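Local coordinates for glycogen synthase (Cyanobacterium sp. CLg1, PDB 6GNF), which is a two-domain glycosyltransferase of the starch and glycogen synthase family that holds adenosine-5'-diphosphate and a glycan in the cleft between its domains, at residues A[143-148]-A[183-188]; A[357-362]-A[391-396]; A[450-455]-A[460-465]. One frame throughout, in Å; residues are numbered along the deposited sequence. Where two conformers were deposited one is given.

Interaction 1. Residues A[143-148]-A[183-188]; sequences ALAVPL and EYYQSQ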
loop_
_atom_site.group_PDB
_atom_site.type_symbol
_atom_site.label_atom_id
_atom_site.label_comp_id
_atom_site.label_asym_id
_atom_site.label_seq_id
_atom_site.Cartn_x
_atom_site.Cartn_y
_atom_site.Cartn_z
ATOM N N ALA A 143 0.206 -16.716 12.993
ATOM C CA ALA A 143 -0.792 -15.710 13.351
ATOM C C ALA A 143 -2.049 -16.341 13.924
ATOM O O ALA A 143 -2.689 -15.786 14.797
ATOM C CB ALA A 143 -1.147 -14.865 12.137
ATOM N N LEU A 144 -2.395 -17.527 13.437
ATOM C CA LEU A 144 -3.614 -18.193 13.880
ATOM C C LEU A 144 -3.576 -18.534 15.367
ATOM O O LEU A 144 -4.628 -18.511 16.018
ATOM C CB LEU A 144 -3.869 -19.458 13.053
ATOM C CG LEU A 144 -4.446 -19.241 11.652
ATOM C CD1 LEU A 144 -4.198 -20.445 10.771
ATOM C CD2 LEU A 144 -5.932 -18.933 11.713
ATOM N N ALA A 145 -2.384 -18.799 15.901
ATOM C CA ALA A 145 -2.243 -19.150 17.310
ATOM C C ALA A 145 -2.343 -17.945 18.240
ATOM O O ALA A 145 -2.570 -18.095 19.440
ATOM C CB ALA A 145 -0.929 -19.889 17.538
ATOM N N VAL A 146 -2.212 -16.742 17.696
ATOM C CA VAL A 146 -2.092 -15.547 18.540
ATOM C C VAL A 146 -3.346 -15.280 19.384
ATOM O O VAL A 146 -3.204 -14.997 20.587
ATOM C CB VAL A 146 -1.671 -14.308 17.724
ATOM C CG1 VAL A 146 -1.892 -13.019 18.505
ATOM C CG2 VAL A 146 -0.209 -14.431 17.328
ATOM N N PRO A 147 -4.547 -15.357 18.775
ATOM C CA PRO A 147 -5.750 -15.175 19.591
ATOM C C PRO A 147 -5.931 -16.215 20.704
ATOM O O PRO A 147 -6.637 -15.939 21.677
ATOM C CB PRO A 147 -6.887 -15.278 18.573
ATOM C CG PRO A 147 -6.264 -14.831 17.292
ATOM C CD PRO A 147 -4.879 -15.423 17.344
ATOM N N LEU A 148 -5.264 -17.361 20.603
ATOM C CA LEU A 148 -5.399 -18.406 21.617
ATOM C C LEU A 148 -4.344 -18.311 22.715
ATOM O O LEU A 148 -4.581 -18.770 23.828
ATOM C CB LEU A 148 -5.318 -19.787 20.963
ATOM C CG LEU A 148 -6.280 -20.056 19.802
ATOM C CD1 LEU A 148 -5.981 -21.415 19.179
ATOM C CD2 LEU A 148 -7.722 -19.990 20.265
ATOM N N GLU A 183 -8.139 -26.076 7.841
ATOM C CA GLU A 183 -7.486 -27.374 7.882
ATOM C C GLU A 183 -6.933 -27.724 9.255
ATOM O O GLU A 183 -7.169 -28.823 9.731
ATOM C CB GLU A 183 -6.382 -27.452 6.827
ATOM C CG GLU A 183 -5.770 -28.836 6.658
ATOM C CD GLU A 183 -6.786 -29.916 6.304
ATOM O OE1 GLU A 183 -7.867 -29.606 5.737
ATOM O OE2 GLU A 183 -6.498 -31.095 6.576
ATOM N N TYR A 184 -6.228 -26.796 9.884
ATOM C CA TYR A 184 -5.545 -27.072 11.141
ATOM C C TYR A 184 -6.406 -26.820 12.374
ATOM O O TYR A 184 -6.121 -27.376 13.414
ATOM C CB TYR A 184 -4.295 -26.195 11.267
ATOM C CG TYR A 184 -3.160 -26.468 10.295
ATOM C CD1 TYR A 184 -3.280 -27.382 9.242
ATOM C CD2 TYR A 184 -1.962 -25.765 10.418
ATOM C CE1 TYR A 184 -2.226 -27.600 8.361
ATOM C CE2 TYR A 184 -0.901 -25.983 9.548
ATOM C CZ TYR A 184 -1.033 -26.892 8.518
ATOM O OH TYR A 184 0.026 -27.083 7.663
ATOM N N TYR A 185 -7.428 -25.974 12.277
ATOM C CA TYR A 185 -8.195 -25.568 13.469
ATOM C C TYR A 185 -9.646 -26.014 13.431
ATOM O O TYR A 185 -10.064 -26.851 14.235
ATOM C CB TYR A 185 -8.092 -24.051 13.687
ATOM C CG TYR A 185 -6.712 -23.636 14.137
ATOM C CD1 TYR A 185 -5.704 -23.397 13.209
ATOM C CD2 TYR A 185 -6.404 -23.530 15.486
ATOM C CE1 TYR A 185 -4.437 -23.029 13.602
ATOM C CE2 TYR A 185 -5.130 -23.167 15.898
ATOM C CZ TYR A 185 -4.152 -22.913 14.956
ATOM O OH TYR A 185 -2.896 -22.540 15.356
ATOM N N GLN A 186 -10.395 -25.512 12.459
ATOM C CA GLN A 186 -11.829 -25.777 12.404
ATOM C C GLN A 186 -12.168 -27.245 12.193
ATOM O O GLN A 186 -13.239 -27.686 12.595
ATOM C CB GLN A 186 -12.492 -24.921 11.333
ATOM C CG GLN A 186 -12.439 -23.445 11.678
ATOM C CD GLN A 186 -13.119 -22.594 10.650
ATOM O OE1 GLN A 186 -13.031 -22.866 9.459
ATOM N NE2 GLN A 186 -13.756 -21.521 11.101
ATOM N N SER A 187 -11.261 -27.988 11.569
ATOM C CA SER A 187 -11.436 -29.422 11.404
ATOM C C SER A 187 -11.383 -30.165 12.745
ATOM O O SER A 187 -11.839 -31.295 12.814
ATOM C CB SER A 187 -10.367 -29.976 10.471
ATOM O OG SER A 187 -9.081 -29.763 11.021
ATOM N N GLN A 188 -10.811 -29.551 13.782
ATOM C CA GLN A 188 -10.829 -30.140 15.134
ATOM C C GLN A 188 -11.747 -29.383 16.086
ATOM O O GLN A 188 -11.586 -29.510 17.287
ATOM C CB GLN A 188 -9.462 -30.126 15.818
ATOM C CG GLN A 188 -8.228 -29.914 14.981
ATOM C CD GLN A 188 -6.995 -29.987 15.849
ATOM O OE1 GLN A 188 -7.048 -30.530 16.962
ATOM N NE2 GLN A 188 -5.868 -29.494 15.335
#
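Leu144, Ala145 and Leu148 meet the end of helix 177-186 through one aromatic side chain, that of Tyr185. Ahead of it, Glu183 OE1 is hydrogen-bonded to the hydroxyl of Tyr223, and Tyr184 OH to the carbonyl O of Asn218. At Tyr185, CG stands beside the backbone N (chi1 -70°), which sends the ring across to 143-148, where both leucines lie on the same side of its plane. Leu144 CB lies 3.7 Å from Tyr185 CE1, with its CD1 against the same ring atom at 3.8 Å. Farther round the ring, Leu148 CD1 reaches Tyr185 CE2 at 3.8 Å as the two side chains slide past each other in opposite directions. Tyr185 OH ends beside Ala145, 4.0 Å from its CB. In this Rossmann-like domain, helix 177-186 makes the crossover between parallel strands 166-170 and 195-200, and the contact packs it against the chain that leads into the first of them. Phe191, whose ring meets that of Tyr185, also touches Leu148, and its carbonyl O accepts a hydrogen bond from Gln186 NE2. At the end of the segment Gln188 NE2 turns back to Tyr184 O at 2.9 Å.

Interaction 2. Residues A[357-362]-A[391-396]; sequences GRLENQ and KLEQEL. With ADP (adenosine-5'-diphosphate), chain F; AC1 (4,6-dideoxy-4-{[(1S,4R,5S,6S)-4,5,6-trihydroxy-3-(hydroxymethyl)cyclohex-2-en-1-yl]amino}-alpha-D-glucopyranose), chain D.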
loop_
_atom_site.group_PDB
_atom_site.type_symbol
_atom_site.label_atom_id
_atom_site.label_comp_id
_atom_site.label_asym_id
_atom_site.label_seq_id
_atom_site.Cartn_x
_atom_site.Cartn_y
_atom_site.Cartn_z
ATOM N N GLY A 357 6.739 9.032 -4.944
ATOM C CA GLY A 357 6.335 7.637 -5.092
ATOM C C GLY A 357 7.409 6.715 -5.606
ATOM O O GLY A 357 8.428 7.158 -6.106
ATOM N N ARG A 358 7.161 5.416 -5.461
ATOM C CA ARG A 358 8.035 4.373 -6.002
ATOM C C ARG A 358 8.291 4.647 -7.479
ATOM O O ARG A 358 7.389 5.084 -8.200
ATOM C CB ARG A 358 7.396 2.987 -5.816
ATOM C CG ARG A 358 7.283 2.558 -4.356
ATOM C CD ARG A 358 6.643 1.186 -4.165
ATOM N NE ARG A 358 5.197 1.172 -4.416
ATOM C CZ ARG A 358 4.597 0.612 -5.474
ATOM N NH1 ARG A 358 5.294 -0.006 -6.430
ATOM N NH2 ARG A 358 3.280 0.672 -5.589
ATOM N N LEU A 359 9.528 4.448 -7.920
ATOM C CA LEU A 359 9.884 4.614 -9.332
ATOM C C LEU A 359 9.628 3.304 -10.090
ATOM O O LEU A 359 10.557 2.644 -10.558
ATOM C CB LEU A 359 11.346 5.027 -9.458
ATOM C CG LEU A 359 11.736 6.313 -8.736
ATOM C CD1 LEU A 359 13.233 6.535 -8.856
ATOM C CD2 LEU A 359 10.969 7.498 -9.299
ATOM N N GLU A 360 8.355 2.941 -10.187
ATOM C CA GLU A 360 7.921 1.674 -10.745
ATOM C C GLU A 360 6.783 1.951 -11.734
ATOM O O GLU A 360 6.142 2.995 -11.670
ATOM C CB GLU A 360 7.471 0.762 -9.597
ATOM C CG GLU A 360 7.257 -0.724 -9.982
ATOM C CD GLU A 360 5.793 -1.213 -9.890
ATOM O OE1 GLU A 360 5.287 -1.500 -8.777
ATOM O OE2 GLU A 360 5.150 -1.306 -10.959
ATOM N N ASN A 361 6.541 1.003 -12.632
ATOM C CA ASN A 361 5.519 1.164 -13.667
ATOM C C ASN A 361 4.180 1.702 -13.147
ATOM O O ASN A 361 3.568 2.570 -13.761
ATOM C CB ASN A 361 5.279 -0.165 -14.388
ATOM C CG ASN A 361 4.264 -0.038 -15.514
ATOM O OD1 ASN A 361 4.515 0.634 -16.521
ATOM N ND2 ASN A 361 3.099 -0.638 -15.337
ATOM N N GLN A 362 3.715 1.167 -12.027
ATOM C CA GLN A 362 2.435 1.569 -11.460
ATOM C C GLN A 362 2.254 3.083 -11.340
ATOM O O GLN A 362 1.171 3.596 -11.631
ATOM C CB GLN A 362 2.225 0.938 -10.078
ATOM C CG GLN A 362 0.877 1.320 -9.484
ATOM C CD GLN A 362 0.652 0.793 -8.100
ATOM O OE1 GLN A 362 1.293 -0.166 -7.672
ATOM N NE2 GLN A 362 -0.254 1.429 -7.370
ATOM N N LYS A 391 18.350 2.660 -13.020
ATOM C CA LYS A 391 18.474 3.612 -14.134
ATOM C C LYS A 391 17.289 4.562 -14.279
ATOM O O LYS A 391 17.355 5.506 -15.066
ATOM C CB LYS A 391 18.814 2.928 -15.470
ATOM C CG LYS A 391 17.773 1.993 -16.072
ATOM C CD LYS A 391 18.067 1.785 -17.562
ATOM C CE LYS A 391 18.157 0.316 -17.962
ATOM N NZ LYS A 391 16.850 -0.395 -17.891
ATOM N N LEU A 392 16.223 4.339 -13.516
ATOM C CA LEU A 392 15.225 5.391 -13.323
ATOM C C LEU A 392 15.782 6.419 -12.339
ATOM O O LEU A 392 15.711 7.624 -12.585
ATOM C CB LEU A 392 13.886 4.837 -12.825
ATOM C CG LEU A 392 12.829 4.560 -13.899
ATOM C CD1 LEU A 392 11.646 3.812 -13.308
ATOM C CD2 LEU A 392 12.361 5.856 -14.548
ATOM N N GLU A 393 16.335 5.925 -11.229
ATOM C CA GLU A 393 17.019 6.759 -10.235
ATOM C C GLU A 393 18.152 7.584 -10.834
ATOM O O GLU A 393 18.303 8.753 -10.504
ATOM C CB GLU A 393 17.572 5.894 -9.098
ATOM C CG GLU A 393 16.507 5.349 -8.162
ATOM C CD GLU A 393 17.084 4.512 -7.037
ATOM O OE1 GLU A 393 16.305 3.934 -6.255
ATOM O OE2 GLU A 393 18.321 4.443 -6.920
ATOM N N GLN A 394 18.920 6.983 -11.737
ATOM C CA GLN A 394 20.014 7.681 -12.406
ATOM C C GLN A 394 19.482 8.763 -13.341
ATOM O O GLN A 394 20.075 9.834 -13.458
ATOM C CB GLN A 394 20.871 6.691 -13.195
ATOM C CG GLN A 394 22.168 7.275 -13.741
ATOM C CD GLN A 394 22.800 6.399 -14.811
ATOM O OE1 GLN A 394 22.426 5.235 -14.986
ATOM N NE2 GLN A 394 23.758 6.963 -15.545
ATOM N N GLU A 395 18.368 8.476 -14.009
ATOM C CA GLU A 395 17.723 9.453 -14.885
ATOM C C GLU A 395 17.139 10.592 -14.071
ATOM O O GLU A 395 17.264 11.765 -14.443
ATOM C CB GLU A 395 16.605 8.804 -15.699
ATOM C CG GLU A 395 17.082 8.100 -16.956
ATOM C CD GLU A 395 15.955 7.390 -17.678
ATOM O OE1 GLU A 395 16.065 7.208 -18.908
ATOM O OE2 GLU A 395 14.951 7.038 -17.021
ATOM N N LEU A 396 16.478 10.223 -12.980
ATOM C CA LEU A 396 15.861 11.184 -12.078
ATOM C C LEU A 396 16.854 12.265 -11.661
ATOM O O LEU A 396 16.574 13.456 -11.779
ATOM C CB LEU A 396 15.327 10.460 -10.839
ATOM C CG LEU A 396 14.379 11.228 -9.922
ATOM C CD1 LEU A 396 13.225 11.801 -10.725
ATOM C CD2 LEU A 396 13.867 10.327 -8.808
HETATM P PB ADP F . 1.968 2.731 -2.627
HETATM O O1B ADP F . 1.305 2.168 -3.857
HETATM O O2B ADP F . 1.404 2.192 -1.342
HETATM O O3B ADP F . 3.470 2.762 -2.714
HETATM P PA ADP F . 0.569 5.033 -1.600
HETATM O O1A ADP F . -0.637 4.184 -1.220
HETATM O O2A ADP F . 0.392 6.456 -2.112
HETATM O O3A ADP F . 1.509 4.278 -2.683
HETATM O "O5'" ADP F . 1.568 5.098 -0.330
HETATM C "C5'" ADP F . 2.961 5.393 -0.485
HETATM C "C4'" ADP F . 3.415 6.159 0.752
HETATM O "O4'" ADP F . 4.839 6.244 0.841
HETATM C "C3'" ADP F . 2.901 7.583 0.713
HETATM O "O3'" ADP F . 2.428 7.911 2.023
HETATM C "C2'" ADP F . 4.097 8.412 0.300
HETATM O "O2'" ADP F . 4.025 9.676 0.950
HETATM C "C1'" ADP F . 5.292 7.596 0.760
HETATM N N9 ADP F . 6.489 7.610 -0.127
HETATM C C8 ADP F . 6.624 6.981 -1.314
HETATM N N7 ADP F . 7.865 7.176 -1.838
HETATM C C5 ADP F . 8.552 7.935 -0.966
HETATM C C6 ADP F . 9.907 8.516 -0.882
HETATM N N6 ADP F . 10.811 8.324 -1.862
HETATM N N1 ADP F . 10.219 9.254 0.205
HETATM C C2 ADP F . 9.343 9.472 1.200
HETATM N N3 ADP F . 8.095 8.970 1.186
HETATM C C4 ADP F . 7.646 8.208 0.160
HETATM C C1 AC1 D . 3.275 -3.901 -1.004
HETATM O O2 AC1 D . 1.444 -5.506 -0.935
HETATM C C2 AC1 D . 1.781 -4.116 -0.756
HETATM C C4A AC1 D . -2.895 1.467 -1.745
HETATM C C3 AC1 D . 0.921 -3.231 -1.662
HETATM O O3 AC1 D . -0.434 -3.373 -1.225
HETATM C C4 AC1 D . 1.372 -1.754 -1.617
HETATM N N4A AC1 D . 0.578 -0.835 -2.466
HETATM C C5 AC1 D . 2.862 -1.732 -1.990
HETATM O O5 AC1 D . 3.605 -2.504 -1.038
HETATM C C6 AC1 D . 3.458 -0.333 -2.004
HETATM C C1B AC1 D . -0.872 -0.634 -2.385
HETATM C C2B AC1 D . -1.462 0.329 -3.457
HETATM O O2B AC1 D . -0.520 0.734 -4.445
HETATM C C3B AC1 D . -2.020 1.641 -2.952
HETATM O O3B AC1 D . -2.823 2.230 -3.974
HETATM O O4 AC1 D . -3.175 2.784 -1.260
HETATM C C5B AC1 D . -2.198 0.645 -0.692
HETATM C C7B AC1 D . -1.266 -0.250 -0.980
HETATM C C6B AC1 D . -2.614 0.818 0.734
HETATM O O6B AC1 D . -4.008 0.509 0.798
#
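Leu359 projects from the loop after strand 352-356 onto helix 390-402, where Leu392, Glu393 and Leu396 receive it. Its CG stands beside the backbone N (chi1 -58°), and the branch end carries much of the contact: Leu359 CD1 lies 3.6 Å from Glu393 CG, the two side chains crossing at about a right angle, and 3.8 Å from Leu396 CD2. Leu392 CD1 sits by the base of the side chain, 4.0 Å from Leu359 CB and close to the carbonyl O of Leu359. The extended Glu393 offers only its aliphatic part here, its OE1 accepting a hydrogen bond from Gly388 N.

Leu359 is the centre of an inverse gamma turn, and the residues on either side of it, Arg358 and Glu360, belong to the ligand pockets, as does Gln362. The Arg358 chain bends at chi3 (-73°), which brings the guanidinium edge to the diphosphate. Arg358 NE donates to ADP O3B at 2.9 Å in a nearly straight bond, and Arg358 NH2 reaches ADP O1B at 3.0 Å. Two partners lying in the guanidinium plane fix its rotation: Glu360 OE1, in a salt bridge to Arg358 NH1 at 2.8 Å, and Gln362 OE1, met by NH2 from above the carbonyl plane. Glu360 OE2 in turn takes the backbone N-H of Gln362. Extended beyond CG, Gln362 points its NE2 at AC1 O2B, 3.0 Å away. With Lys363 NZ, also hydrogen-bonded to ADP, Arg358 completes a basic grip on the nucleotide typical of starch and glycogen synthases and their GT-B relatives.

Interaction 3. Residues A[450-455]-A[460-465]; sequences PVVAPV and DTVPPQ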
loop_
_atom_site.group_PDB
_atom_site.type_symbol
_atom_site.label_atom_id
_atom_site.label_comp_id
_atom_site.label_asym_id
_atom_site.label_seq_id
_atom_site.Cartn_x
_atom_site.Cartn_y
_atom_site.Cartn_z
ATOM N N PRO A 450 -4.733 17.843 -5.821
ATOM C CA PRO A 450 -4.353 16.677 -6.620
ATOM C C PRO A 450 -4.640 16.818 -8.117
ATOM O O PRO A 450 -5.700 17.309 -8.510
ATOM C CB PRO A 450 -5.205 15.539 -6.030
ATOM C CG PRO A 450 -5.650 16.026 -4.696
ATOM C CD PRO A 450 -5.779 17.508 -4.838
ATOM N N VAL A 451 -3.678 16.381 -8.928
ATOM C CA VAL A 451 -3.855 16.219 -10.362
ATOM C C VAL A 451 -3.471 14.772 -10.643
ATOM O O VAL A 451 -2.294 14.422 -10.621
ATOM C CB VAL A 451 -2.977 17.200 -11.169
ATOM C CG1 VAL A 451 -3.223 17.061 -12.661
ATOM C CG2 VAL A 451 -3.222 18.626 -10.721
ATOM N N VAL A 452 -4.477 13.943 -10.907
ATOM C CA VAL A 452 -4.333 12.500 -10.814
ATOM C C VAL A 452 -4.854 11.761 -12.042
ATOM O O VAL A 452 -5.671 12.274 -12.796
ATOM C CB VAL A 452 -5.060 11.969 -9.557
ATOM C CG1 VAL A 452 -4.510 12.645 -8.311
ATOM C CG2 VAL A 452 -6.563 12.192 -9.644
ATOM N N ALA A 453 -4.347 10.551 -12.239
ATOM C CA ALA A 453 -4.855 9.670 -13.280
ATOM C C ALA A 453 -6.263 9.191 -12.918
ATOM O O ALA A 453 -6.563 8.973 -11.743
ATOM C CB ALA A 453 -3.936 8.476 -13.465
ATOM N N PRO A 454 -7.122 9.001 -13.928
ATOM C CA PRO A 454 -8.494 8.562 -13.697
ATOM C C PRO A 454 -8.588 7.048 -13.520
ATOM O O PRO A 454 -9.196 6.367 -14.332
ATOM C CB PRO A 454 -9.198 9.010 -14.981
ATOM C CG PRO A 454 -8.154 8.836 -16.037
ATOM C CD PRO A 454 -6.841 9.172 -15.371
ATOM N N VAL A 455 -8.004 6.524 -12.448
ATOM C CA VAL A 455 -8.018 5.079 -12.187
ATOM C C VAL A 455 -8.207 4.795 -10.704
ATOM O O VAL A 455 -7.786 5.578 -9.853
ATOM C CB VAL A 455 -6.727 4.394 -12.693
ATOM C CG1 VAL A 455 -6.617 4.498 -14.212
ATOM C CG2 VAL A 455 -5.487 4.994 -12.033
ATOM N N ASP A 460 -12.392 8.057 -6.865
ATOM C CA ASP A 460 -13.210 8.192 -5.659
ATOM C C ASP A 460 -12.791 9.363 -4.778
ATOM O O ASP A 460 -13.641 10.016 -4.187
ATOM C CB ASP A 460 -13.153 6.904 -4.814
ATOM C CG ASP A 460 -13.958 5.773 -5.404
ATOM O OD1 ASP A 460 -15.108 6.003 -5.826
ATOM O OD2 ASP A 460 -13.448 4.641 -5.444
ATOM N N THR A 461 -11.487 9.592 -4.661
ATOM C CA THR A 461 -10.951 10.543 -3.687
ATOM C C THR A 461 -10.754 11.962 -4.216
ATOM O O THR A 461 -10.616 12.900 -3.436
ATOM C CB THR A 461 -9.604 10.047 -3.126
ATOM O OG1 THR A 461 -8.714 9.732 -4.214
ATOM C CG2 THR A 461 -9.826 8.816 -2.271
ATOM N N VAL A 462 -10.730 12.115 -5.535
ATOM C CA VAL A 462 -10.525 13.426 -6.164
ATOM C C VAL A 462 -11.667 13.736 -7.145
ATOM O O VAL A 462 -11.488 13.683 -8.365
ATOM C CB VAL A 462 -9.166 13.496 -6.899
ATOM C CG1 VAL A 462 -8.867 14.921 -7.364
ATOM C CG2 VAL A 462 -8.049 13.001 -6.001
ATOM N N PRO A 463 -12.863 14.038 -6.612
ATOM C CA PRO A 463 -13.923 14.580 -7.454
ATOM C C PRO A 463 -13.595 16.013 -7.894
ATOM O O PRO A 463 -12.619 16.594 -7.412
ATOM C CB PRO A 463 -15.147 14.549 -6.534
ATOM C CG PRO A 463 -14.584 14.628 -5.162
ATOM C CD PRO A 463 -13.328 13.814 -5.232
ATOM N N PRO A 464 -14.407 16.593 -8.796
ATOM C CA PRO A 464 -14.081 17.901 -9.389
ATOM C C PRO A 464 -13.927 19.101 -8.432
ATOM O O PRO A 464 -13.280 20.084 -8.801
ATOM C CB PRO A 464 -15.247 18.147 -10.364
ATOM C CG PRO A 464 -15.793 16.794 -10.660
ATOM C CD PRO A 464 -15.623 16.009 -9.395
ATOM N N GLN A 465 -14.532 19.032 -7.243
ATOM C CA GLN A 465 -14.411 20.111 -6.251
ATOM C C GLN A 465 -13.009 20.185 -5.665
ATOM O O GLN A 465 -12.566 21.246 -5.262
ATOM C CB GLN A 465 -15.380 19.942 -5.084
ATOM C CG GLN A 465 -15.399 18.569 -4.457
ATOM C CD GLN A 465 -16.583 17.743 -4.895
ATOM O OE1 GLN A 465 -16.865 17.590 -6.079
ATOM N NE2 GLN A 465 -17.251 17.158 -3.922
#
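Val462 packs its two methyl groups against Pro450 and Val452, alternate residues that point to the same side of strand 449-452. Val462 CG2 lies 3.8 Å from Pro450 CB, and Val462 CG1 is 3.9 Å from that same ring carbon, so the proline sits against both branches, the side chains crossing at a slant. Val452 and Val462 reach toward each other tip to tip, with Val452 CG2 4.0 Å from Val462 CB. The fork of Val462 follows from its chi1 of -171°, which sets CG1 opposite the backbone N and CG2 beside it. All three residues are buried, and the contact is purely apolar. Val462 is the first residue to leave helical geometry after helix 457-461, the short crossover of a beta-alpha-beta unit whose second strand is 468-469, in the parallel sheet of the C-terminal Rossmann-like domain. Around this core, Gln440 of helix 439-445 touches both Pro450 and Val462, and its NE2 is hydrogen-bonded to Thr461 OG1, which also bonds to Gly457 O. The strand is held by backbone hydrogen bonds to Phe468 on one flank and to Cys427 and Met429 on the other. Farther out, Asp460 OD2 accepts a hydrogen bond from Asn274 N at helix 273-281.

In the fold
From the N terminus, interaction 1 comes first, closing a loop of 34 residues that contains strand 166-170 and tying two helical parts of the N-terminal domain together. Well over a hundred residues later, interaction 2 closes 28 residues of the C-terminal domain, linking the loop after strand 352-356 to helix 390-402 with strand 381-385 in between. Interaction 3 follows, bridging just four residues within one beta-alpha-beta unit of the same parallel sheet. The three are in series and none encloses or crosses another. Interactions 2 and 3 have centres about 23 Å apart, whereas interaction 1 lies about 42 Å, centre to centre, from each, across the chain's centre.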